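CalS11 (Micromonospora echinospora, PDB 3TOS) is a calicheamicin methyltransferase that binds S-adenosyl-L-homocysteine and is probably an O-methyltransferase. Local coordinates at residues 96-99 with 100-103. Residues are numbered along the deposited sequence; the frame is centred on the assembly and turned at random.
Sequences PYNP and LRRI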
ATOM      1  N   PRO B  96       2.384  -6.896  29.537  1.00  8.90           N
ATOM      2  CA  PRO B  96       2.254  -6.680  30.984  1.00  9.45           C
ATOM      3  C   PRO B  96       0.854  -6.958  31.486  1.00  9.36           C
ATOM      4  O   PRO B  96       0.668  -7.392  32.633  1.00  9.67           O
ATOM      5  CB  PRO B  96       2.629  -5.198  31.153  1.00 10.60           C
ATOM      6  CG  PRO B  96       2.482  -4.594  29.805  1.00  9.95           C
ATOM      7  CD  PRO B  96       2.832  -5.675  28.834  1.00  9.40           C
ATOM      8  N   TYR B  97      -0.160  -6.653  30.659  1.00  8.35           N
ATOM      9  CA  TYR B  97      -1.526  -6.720  31.171  1.00  8.73           C
ATOM     10  C   TYR B  97      -2.271  -7.994  30.776  1.00  8.98           C
ATOM     11  O   TYR B  97      -3.499  -8.055  30.891  1.00  9.71           O
ATOM     12  CB  TYR B  97      -2.296  -5.488  30.717  1.00  8.85           C
ATOM     13  CG  TYR B  97      -1.668  -4.183  31.152  1.00  8.73           C
ATOM     14  CD1 TYR B  97      -1.330  -3.955  32.505  1.00  8.84           C
ATOM     15  CD2 TYR B  97      -1.413  -3.170  30.221  1.00  9.78           C
ATOM     16  CE1 TYR B  97      -0.786  -2.756  32.898  1.00  8.07           C
ATOM     17  CE2 TYR B  97      -0.872  -1.936  30.620  1.00  9.28           C
ATOM     18  CZ  TYR B  97      -0.572  -1.741  31.964  1.00  8.72           C
ATOM     19  OH  TYR B  97      -0.074  -0.521  32.382  1.00  9.90           O
ATOM     20  N   ASN B  98      -1.547  -9.013  30.293  1.00  8.84           N
ATOM     21  CA  ASN B  98      -2.206 -10.266  29.884  1.00  8.77           C
ATOM     22  C   ASN B  98      -1.855 -11.449  30.806  1.00 10.31           C
ATOM     23  O   ASN B  98      -0.864 -12.157  30.558  1.00 11.27           O
ATOM     24  CB  ASN B  98      -1.908 -10.590  28.380  1.00  8.92           C
ATOM     25  CG  ASN B  98      -2.594 -11.823  27.943  1.00  8.86           C
ATOM     26  OD1 ASN B  98      -3.328 -12.443  28.733  1.00  9.50           O
ATOM     27  ND2 ASN B  98      -2.480 -12.163  26.671  1.00 10.16           N
ATOM     28  N   PRO B  99      -2.666 -11.656  31.880  1.00  9.84           N
ATOM     29  CA  PRO B  99      -2.413 -12.724  32.834  1.00  9.89           C
ATOM     30  C   PRO B  99      -2.888 -14.070  32.277  1.00  9.92           C
ATOM     31  O   PRO B  99      -2.645 -15.103  32.878  1.00 11.37           O
ATOM     32  CB  PRO B  99      -3.188 -12.258  34.076  1.00 10.60           C
ATOM     33  CG  PRO B  99      -4.435 -11.556  33.470  1.00 11.14           C
ATOM     34  CD  PRO B  99      -3.823 -10.802  32.268  1.00 11.19           C
ATOM     35  N   LEU B 100      -3.529 -14.061  31.116  1.00  9.09           N
ATOM     36  CA  LEU B 100      -3.981 -15.336  30.513  1.00  8.68           C
ATOM     37  C   LEU B 100      -2.966 -15.979  29.578  1.00  9.56           C
ATOM     38  O   LEU B 100      -3.179 -17.126  29.157  1.00 11.08           O
ATOM     39  CB  LEU B 100      -5.309 -15.160  29.766  1.00 10.14           C
ATOM     40  CG  LEU B 100      -6.413 -14.683  30.715  1.00 11.96           C
ATOM     41  CD1 LEU B 100      -7.757 -14.657  29.921  1.00 11.33           C
ATOM     42  CD2 LEU B 100      -6.597 -15.542  31.999  1.00 13.78           C
ATOM     43  N   ARG B 101      -1.906 -15.249  29.258  1.00 10.07           N
ATOM     44  CA  ARG B 101      -0.900 -15.773  28.354  1.00  8.70           C
ATOM     45  C   ARG B 101      -0.006 -16.731  29.129  1.00  9.33           C
ATOM     46  O   ARG B 101       1.103 -16.375  29.528  1.00 11.19           O
ATOM     47  CB  ARG B 101      -0.047 -14.683  27.699  1.00  8.40           C
ATOM     48  CG  ARG B 101       0.928 -15.244  26.627  1.00  9.14           C
ATOM     49  CD  ARG B 101       0.247 -15.541  25.332  1.00  8.32           C
ATOM     50  NE  ARG B 101      -0.148 -14.311  24.653  1.00  7.34           N
ATOM     51  CZ  ARG B 101      -0.955 -14.238  23.597  1.00  6.38           C
ATOM     52  NH1 ARG B 101      -1.523 -15.335  23.053  1.00  9.57           N
ATOM     53  NH2 ARG B 101      -1.190 -13.031  23.076  1.00  8.14           N
ATOM     54  N   ARG B 102      -0.502 -17.926  29.405  1.00  9.78           N
ATOM     55  CA  ARG B 102       0.254 -18.963  30.083  1.00  9.99           C
ATOM     56  C   ARG B 102       1.360 -19.492  29.169  1.00  9.36           C
ATOM     57  O   ARG B 102       1.170 -19.643  27.956  1.00  9.98           O
ATOM     58  CB  ARG B 102      -0.692 -20.121  30.456  1.00 11.48           C
ATOM     59  CG  ARG B 102      -0.031 -21.213  31.357  1.00 11.65           C
ATOM     60  CD  ARG B 102      -1.106 -22.208  31.874  1.00 11.30           C
ATOM     61  NE  ARG B 102      -1.892 -21.648  32.975  1.00 12.29           N
ATOM     62  CZ  ARG B 102      -2.980 -22.234  33.458  1.00 12.62           C
ATOM     63  NH1 ARG B 102      -3.439 -23.349  32.872  1.00 13.47           N
ATOM     64  NH2 ARG B 102      -3.643 -21.689  34.510  1.00 14.27           N
ATOM     65  N   ILE B 103       2.499 -19.846  29.789  1.00  9.64           N
ATOM     66  CA  ILE B 103       3.600 -20.540  29.097  1.00  9.47           C
ATOM     67  C   ILE B 103       3.682 -21.927  29.668  1.00  9.52           C
ATOM     68  O   ILE B 103       3.825 -22.086  30.872  1.00 11.13           O
ATOM     69  CB  ILE B 103       4.968 -19.831  29.338  1.00  9.34           C
ATOM     70  CG1 ILE B 103       4.945 -18.462  28.651  1.00 10.36           C
ATOM     71  CG2 ILE B 103       6.118 -20.712  28.777  1.00 12.63           C
ATOM     72  CD1 ILE B 103       6.063 -17.516  29.136  1.00 10.03           C
TER
HETATM   73  O   HOH W   1       0.483 -14.424  31.647  1.00 20.16           O
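Asn98 reaches over the turn it opens, its amide meeting the backbone of Leu100 and the side chain of Arg101. From CB, the chain places CG anti to the backbone N (chi1 -178°), beside the carbonyl carbon, which brings Asn98 CG to 3.8 Å from Arg101 CB. At the tip, OD1 accepts a hydrogen bond from Leu100 N at 2.9 Å, the donor tilted 30° from the carbonyl plane and the bond far from straight (135° at the hydrogen). This side-chain-to-backbone bond is the signature of an Asx turn, here superposed on a type I beta turn from Asn98 to Arg101. The turn lies in the loop between helix 82-94 and strand 103-107 of the Rossmann-like methyltransferase domain, and Arg101 centres an inverse gamma turn. The other branch, ND2, sits 3.7 Å from Arg101 CB and over one face of the guanidinium, 3.8 Å from Arg101 NE. The arginine chain bends at chi2 and chi3, which brings its guanidinium under ND2, the two planes steeply inclined rather than stacked. Glu95 ties the two groups together: OE2 accepts from Asn98 ND2 while OE1 forms a salt bridge with Arg101 NE. A water bridges the turn's backbone, donating to Asn98 O at 2.9 Å and more weakly to Arg101 O. Pro248 of a second subunit packs on Asn98, and Val13 of that subunit on Pro99.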